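PDB 3PM7: uncharacterized protein from Enterococcus faecalis, which is of unknown function but belongs to the PC4-like family of transcriptional coactivators, consistent with a role in binding nucleic acid. Local coordinates for residues 7-12 and 28-33; 24-29 and 42-47. All blocks are in the same frame, centred on the assembly; numbering follows the deposited sequence.

Both contacts pair strand 24-30 with a neighbour in one antiparallel sheet: contact 1 sets it against strand 9-18, contact 2 against strand 38-44, and their centres lie about 11 Å apart. They share Asn28 and Leu29, and they also touch around the indole of Trp44. Ile30 CD1 of contact 1 packs 3.8 Å from Trp44 CZ2 of contact 2, and the two tryptophans approach at 4.0 Å between Trp32 CH2 and Trp44 CH2. No active site is known. A PEG molecule, probably from the crystallisation liquor, sits by Glu11 and Glu12 in contact 1, whereas contact 2 reaches the second subunit through Lys25 and Leu27.

Contact 1 (7-12 and 28-33)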
loop_
_atom_site.group_PDB
_atom_site.type_symbol
_atom_site.label_atom_id
_atom_site.label_comp_id
_atom_site.label_asym_id
_atom_site.label_seq_id
_atom_site.Cartn_x
_atom_site.Cartn_y
_atom_site.Cartn_z
ATOM N N TYR A 7 0.585 -8.193 -19.050
ATOM C CA TYR A 7 1.386 -7.184 -19.724
ATOM C C TYR A 7 1.651 -5.968 -18.816
ATOM O O TYR A 7 2.729 -5.358 -18.846
ATOM C CB TYR A 7 0.675 -6.748 -21.005
ATOM C CG TYR A 7 1.458 -5.748 -21.826
ATOM C CD1 TYR A 7 1.106 -4.396 -21.836
ATOM C CD2 TYR A 7 2.557 -6.153 -22.594
ATOM C CE1 TYR A 7 1.821 -3.475 -22.589
ATOM C CE2 TYR A 7 3.278 -5.242 -23.347
ATOM C CZ TYR A 7 2.903 -3.905 -23.342
ATOM O OH TYR A 7 3.620 -2.991 -24.075
ATOM N N GLU A 8 0.658 -5.605 -18.016
ATOM C CA GLU A 8 0.757 -4.409 -17.180
ATOM C C GLU A 8 1.610 -4.637 -15.926
ATOM O O GLU A 8 2.283 -3.720 -15.450
ATOM C CB GLU A 8 -0.648 -3.912 -16.820
ATOM C CG GLU A 8 -1.455 -3.509 -18.062
ATOM C CD GLU A 8 -2.885 -3.121 -17.737
ATOM O OE1 GLU A 8 -3.338 -2.080 -18.247
ATOM O OE2 GLU A 8 -3.555 -3.850 -16.976
ATOM N N ILE A 9 1.604 -5.857 -15.401
ATOM C CA ILE A 9 2.447 -6.181 -14.246
ATOM C C ILE A 9 3.881 -6.383 -14.702
ATOM O O ILE A 9 4.187 -7.336 -15.415
ATOM C CB ILE A 9 1.907 -7.415 -13.493
ATOM C CG1 ILE A 9 0.537 -7.069 -12.885
ATOM C CG2 ILE A 9 2.884 -7.860 -12.391
ATOM C CD1 ILE A 9 -0.179 -8.223 -12.246
ATOM N N LEU A 10 4.765 -5.470 -14.320
ATOM C CA LEU A 10 6.130 -5.520 -14.819
ATOM C C LEU A 10 6.976 -6.408 -13.928
ATOM O O LEU A 10 7.834 -7.140 -14.408
ATOM C CB LEU A 10 6.738 -4.123 -14.907
ATOM C CG LEU A 10 5.868 -3.104 -15.665
ATOM C CD1 LEU A 10 6.529 -1.738 -15.694
ATOM C CD2 LEU A 10 5.582 -3.584 -17.068
ATOM N N GLU A 11 6.724 -6.335 -12.628
ATOM C CA GLU A 11 7.483 -7.107 -11.659
ATOM C C GLU A 11 6.582 -7.451 -10.486
ATOM O O GLU A 11 5.902 -6.583 -9.943
ATOM C CB GLU A 11 8.692 -6.305 -11.174
ATOM C CG GLU A 11 9.701 -7.112 -10.377
ATOM C CD GLU A 11 10.830 -6.259 -9.827
ATOM O OE1 GLU A 11 10.687 -5.016 -9.790
ATOM O OE2 GLU A 11 11.866 -6.828 -9.426
ATOM N N GLU A 12 6.559 -8.717 -10.092
ATOM C CA GLU A 12 5.872 -9.070 -8.850
ATOM C C GLU A 12 6.898 -8.964 -7.758
ATOM O O GLU A 12 7.812 -9.780 -7.683
ATOM C CB GLU A 12 5.244 -10.465 -8.925
ATOM C CG GLU A 12 4.404 -10.620 -10.194
ATOM C CD GLU A 12 3.610 -11.913 -10.270
ATOM O OE1 GLU A 12 3.784 -12.796 -9.397
ATOM O OE2 GLU A 12 2.803 -12.035 -11.220
ATOM N N ASN A 28 3.287 -4.947 -6.361
ATOM C CA ASN A 28 3.786 -5.133 -7.739
ATOM C C ASN A 28 4.235 -3.825 -8.350
ATOM O O ASN A 28 3.761 -2.766 -7.942
ATOM C CB ASN A 28 2.684 -5.696 -8.645
ATOM C CG ASN A 28 2.280 -7.106 -8.250
ATOM O OD1 ASN A 28 3.136 -7.951 -8.017
ATOM N ND2 ASN A 28 0.981 -7.360 -8.165
ATOM N N LEU A 29 5.130 -3.897 -9.339
ATOM C CA LEU A 29 5.447 -2.725 -10.159
ATOM C C LEU A 29 4.614 -2.808 -11.430
ATOM O O LEU A 29 4.649 -3.806 -12.144
ATOM C CB LEU A 29 6.940 -2.652 -10.500
ATOM C CG LEU A 29 7.324 -1.458 -11.388
ATOM C CD1 LEU A 29 7.239 -0.189 -10.559
ATOM C CD2 LEU A 29 8.733 -1.604 -11.971
ATOM N N ILE A 30 3.840 -1.770 -11.705
ATOM C CA ILE A 30 2.817 -1.866 -12.729
ATOM C C ILE A 30 2.810 -0.644 -13.632
ATOM O O ILE A 30 2.991 0.492 -13.157
ATOM C CB ILE A 30 1.427 -1.994 -12.085
ATOM C CG1 ILE A 30 1.364 -3.277 -11.262
ATOM C CG2 ILE A 30 0.332 -2.027 -13.148
ATOM C CD1 ILE A 30 -0.023 -3.693 -10.940
ATOM N N SER A 31 2.623 -0.887 -14.926
ATOM C CA SER A 31 2.356 0.176 -15.871
ATOM C C SER A 31 0.887 0.029 -16.269
ATOM O O SER A 31 0.543 -0.901 -16.987
ATOM C CB SER A 31 3.253 0.039 -17.113
ATOM O OG SER A 31 3.052 1.119 -18.036
ATOM N N TRP A 32 0.011 0.910 -15.778
ATOM C CA TRP A 32 -1.384 0.912 -16.259
ATOM C C TRP A 32 -1.450 1.526 -17.651
ATOM O O TRP A 32 -1.109 2.696 -17.834
ATOM C CB TRP A 32 -2.322 1.700 -15.307
ATOM C CG TRP A 32 -2.340 1.182 -13.876
ATOM C CD1 TRP A 32 -1.959 1.865 -12.752
ATOM C CD2 TRP A 32 -2.773 -0.113 -13.429
ATOM N NE1 TRP A 32 -2.125 1.071 -11.643
ATOM C CE2 TRP A 32 -2.624 -0.143 -12.033
ATOM C CE3 TRP A 32 -3.275 -1.246 -14.077
ATOM C CZ2 TRP A 32 -2.957 -1.264 -11.270
ATOM C CZ3 TRP A 32 -3.614 -2.349 -13.319
ATOM C CH2 TRP A 32 -3.457 -2.351 -11.930
ATOM N N ASN A 33 -1.876 0.735 -18.638
ATOM C CA ASN A 33 -2.118 1.237 -19.981
ATOM C C ASN A 33 -0.968 2.063 -20.545
ATOM O O ASN A 33 -1.212 3.111 -21.132
ATOM C CB ASN A 33 -3.390 2.097 -20.024
ATOM C CG ASN A 33 -4.616 1.364 -19.531
ATOM O OD1 ASN A 33 -4.768 1.126 -18.330
ATOM N ND2 ASN A 33 -5.516 1.026 -20.450
#
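Strand 9-12, entered straight from helix 3-8, runs antiparallel to 28-30, with Ile9 opposite Ile30 and Glu12 opposite Asn28. Within this beta hairpin of the PC4-like sheet the register slips at a classic beta bulge: Leu10 and Glu11 both face Leu29, whose O takes a short bond from Leu10 N (2.7 Å) and a weak one from Glu11 N. Glu11 O in turn accepts Leu29 N.

Before the bulge, Glu8 O receives Ser31 N, and the Glu8 side chain reaches on past Ser31 O. With CG beside its own backbone N (chi1 -62°) and the chain then extended, the carboxylate arrives between Trp32 and Asn33. Glu8 OE2 lies at the indole edge, 3.9 Å from Trp32 CE3, the two planes almost perpendicular at 88°. Ile30 CG2 sits over the centre of one face of that indole.

Ile9 CG1 touches Ile30 CD1 alongside it, while Asn28 OD1 comes within 3.1 Å of Glu12 CA; the amide's ND2 turns to Glu26. At the loop end, Asn33 N donates to Glu8 OE1 (3.2 Å) on the anti side of the carboxylate, 31° out of its plane.

Contact 2 (24-29 and 42-47); sequences RKELNL and REWAPD
The indole of Trp44 lies between Arg42 on its own strand and Glu26 across the hairpin. Arg42 CD rests 3.5 Å above one face, offset toward the rim. On the other side of the ring plane the Glu26 carboxylate approaches obliquely, tilted 22° from the ring, with Glu26 CD 3.8 Å from Trp44 CD1. A water lies in the plane at the indole edge and accepts from Trp44 NE1 at 2.8 Å. Asn28 ND2 makes a weak bond to the same water, which thus mediates between two donors that could not bond to each other.

This is the antiparallel hairpin of strands 24-30 and 38-44, in the middle of the PC4-like sheet and strongly twisted here, the short strand axes standing at 124°. Arg24 and Trp44 exchange two backbone hydrogen bonds, as do Glu26 and Arg42, the last of these stretched to 3.2 Å for Arg42 N to Glu26 O. Phe5 and His48 make T-shaped stacks with Trp44, and the guanidinium of Arg42 turns away to Asp40 and Gly52.

On the face with Trp44, Arg24 NH1 forms a salt bridge to Glu26 OE2, though its hydrogen bond is weak in angle; the charge probably helps keep the carboxylate ionised beside the ring.

Lys25 and Glu43 meet on the opposite face. The glutamate chain bends at chi2 (79°), bringing the carboxylate back over the neighbouring strand, and crosses the lysine at about a right angle. Lys25 NZ stays 4.5 Å from Glu43 OE1, beyond a salt bridge; it bonds instead to Glu61 and the Thr56 carbonyl of the second subunit. What touches Glu43 OE1 is the lysine's carbon chain, with Lys25 CB and CE each 3.3 Å away.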
loop_
_atom_site.group_PDB
_atom_site.type_symbol
_atom_site.label_atom_id
_atom_site.label_comp_id
_atom_site.label_asym_id
_atom_site.label_seq_id
_atom_site.Cartn_x
_atom_site.Cartn_y
_atom_site.Cartn_z
ATOM N N ARG A 24 -4.510 -12.702 -3.054
ATOM C CA ARG A 24 -3.300 -12.278 -2.353
ATOM C C ARG A 24 -3.196 -10.762 -2.329
ATOM O O ARG A 24 -3.503 -10.105 -3.321
ATOM C CB ARG A 24 -2.058 -12.818 -3.076
ATOM C CG ARG A 24 -1.945 -14.341 -3.145
ATOM C CD ARG A 24 -1.431 -14.736 -4.524
ATOM N NE ARG A 24 -0.065 -15.242 -4.510
ATOM C CZ ARG A 24 0.840 -14.992 -5.457
ATOM N NH1 ARG A 24 0.543 -14.215 -6.496
ATOM N NH2 ARG A 24 2.054 -15.513 -5.356
ATOM N N LYS A 25 -2.711 -10.208 -1.226
ATOM C CA LYS A 25 -2.354 -8.794 -1.199
ATOM C C LYS A 25 -0.918 -8.686 -1.664
ATOM O O LYS A 25 -0.040 -9.379 -1.133
ATOM C CB LYS A 25 -2.525 -8.199 0.206
ATOM C CG LYS A 25 -2.586 -6.672 0.178
ATOM C CD LYS A 25 -3.024 -6.057 1.521
ATOM C CE LYS A 25 -4.511 -6.253 1.817
ATOM N NZ LYS A 25 -4.793 -5.989 3.291
ATOM N N GLU A 26 -0.667 -7.855 -2.678
ATOM C CA GLU A 26 0.618 -7.904 -3.376
ATOM C C GLU A 26 1.237 -6.536 -3.547
ATOM O O GLU A 26 0.535 -5.583 -3.794
ATOM C CB GLU A 26 0.431 -8.501 -4.785
ATOM C CG GLU A 26 0.156 -10.001 -4.845
ATOM C CD GLU A 26 -0.113 -10.496 -6.266
ATOM O OE1 GLU A 26 0.296 -9.818 -7.254
ATOM O OE2 GLU A 26 -0.739 -11.574 -6.398
ATOM N N LEU A 27 2.555 -6.442 -3.441
ATOM C CA LEU A 27 3.251 -5.269 -3.948
ATOM C C LEU A 27 3.778 -5.628 -5.329
ATOM O O LEU A 27 4.621 -6.528 -5.460
ATOM C CB LEU A 27 4.434 -4.904 -3.054
ATOM C CG LEU A 27 5.203 -3.676 -3.562
ATOM C CD1 LEU A 27 4.330 -2.427 -3.346
ATOM C CD2 LEU A 27 6.528 -3.519 -2.828
ATOM N N ASN A 28 3.287 -4.947 -6.361
ATOM C CA ASN A 28 3.786 -5.133 -7.739
ATOM C C ASN A 28 4.235 -3.825 -8.350
ATOM O O ASN A 28 3.761 -2.766 -7.942
ATOM C CB ASN A 28 2.684 -5.696 -8.645
ATOM C CG ASN A 28 2.280 -7.106 -8.250
ATOM O OD1 ASN A 28 3.136 -7.951 -8.017
ATOM N ND2 ASN A 28 0.981 -7.360 -8.165
ATOM N N LEU A 29 5.130 -3.897 -9.339
ATOM C CA LEU A 29 5.447 -2.725 -10.159
ATOM C C LEU A 29 4.614 -2.808 -11.430
ATOM O O LEU A 29 4.649 -3.806 -12.144
ATOM C CB LEU A 29 6.940 -2.652 -10.500
ATOM C CG LEU A 29 7.324 -1.458 -11.388
ATOM C CD1 LEU A 29 7.239 -0.189 -10.559
ATOM C CD2 LEU A 29 8.733 -1.604 -11.971
ATOM N N ARG A 42 -2.207 -4.022 -3.507
ATOM C CA ARG A 42 -3.585 -4.322 -3.836
ATOM C C ARG A 42 -3.860 -5.816 -3.714
ATOM O O ARG A 42 -2.943 -6.627 -3.795
ATOM C CB ARG A 42 -3.791 -3.840 -5.284
ATOM C CG ARG A 42 -5.042 -4.256 -6.008
ATOM C CD ARG A 42 -4.985 -3.740 -7.471
ATOM N NE ARG A 42 -4.430 -2.387 -7.532
ATOM C CZ ARG A 42 -5.132 -1.265 -7.364
ATOM N NH1 ARG A 42 -6.445 -1.317 -7.135
ATOM N NH2 ARG A 42 -4.522 -0.079 -7.435
ATOM N N GLU A 43 -5.125 -6.181 -3.551
ATOM C CA GLU A 43 -5.536 -7.583 -3.520
ATOM C C GLU A 43 -5.771 -8.093 -4.956
ATOM O O GLU A 43 -6.370 -7.396 -5.769
ATOM C CB GLU A 43 -6.819 -7.727 -2.694
ATOM C CG GLU A 43 -7.082 -9.149 -2.154
ATOM C CD GLU A 43 -6.254 -9.490 -0.927
ATOM O OE1 GLU A 43 -5.789 -8.558 -0.242
ATOM O OE2 GLU A 43 -6.060 -10.693 -0.648
ATOM N N TRP A 44 -5.286 -9.301 -5.258
ATOM C CA TRP A 44 -5.417 -9.887 -6.591
ATOM C C TRP A 44 -5.943 -11.313 -6.517
ATOM O O TRP A 44 -5.503 -12.095 -5.661
ATOM C CB TRP A 44 -4.051 -9.953 -7.255
ATOM C CG TRP A 44 -3.513 -8.641 -7.688
ATOM C CD1 TRP A 44 -2.709 -7.801 -6.967
ATOM C CD2 TRP A 44 -3.729 -8.007 -8.963
ATOM N NE1 TRP A 44 -2.405 -6.679 -7.722
ATOM C CE2 TRP A 44 -3.030 -6.785 -8.944
ATOM C CE3 TRP A 44 -4.443 -8.359 -10.110
ATOM C CZ2 TRP A 44 -3.026 -5.916 -10.023
ATOM C CZ3 TRP A 44 -4.437 -7.482 -11.200
ATOM C CH2 TRP A 44 -3.728 -6.285 -11.145
ATOM N N ALA A 45 -6.845 -11.664 -7.429
ATOM C CA ALA A 45 -7.335 -13.036 -7.528
ATOM C C ALA A 45 -6.180 -13.981 -7.845
ATOM O O ALA A 45 -5.116 -13.531 -8.270
ATOM C CB ALA A 45 -8.437 -13.134 -8.589
ATOM N N PRO A 46 -6.387 -15.300 -7.646
ATOM C CA PRO A 46 -5.356 -16.337 -7.823
ATOM C C PRO A 46 -4.386 -16.140 -9.007
ATOM O O PRO A 46 -3.171 -16.031 -8.796
ATOM C CB PRO A 46 -6.185 -17.611 -8.007
ATOM C CG PRO A 46 -7.383 -17.371 -7.151
ATOM C CD PRO A 46 -7.676 -15.888 -7.227
ATOM N N ASP A 47 -4.889 -16.112 -10.232
ATOM C CA ASP A 47 -3.987 -15.956 -11.378
ATOM C C ASP A 47 -4.057 -14.537 -11.960
ATOM O O ASP A 47 -3.978 -14.337 -13.183
ATOM C CB ASP A 47 -4.275 -17.006 -12.458
ATOM C CG ASP A 47 -3.069 -17.252 -13.372
ATOM O OD1 ASP A 47 -1.922 -17.226 -12.867
ATOM O OD2 ASP A 47 -3.265 -17.475 -14.591
HETATM O O HOH W 1 -0.508 -4.794 -7.068
#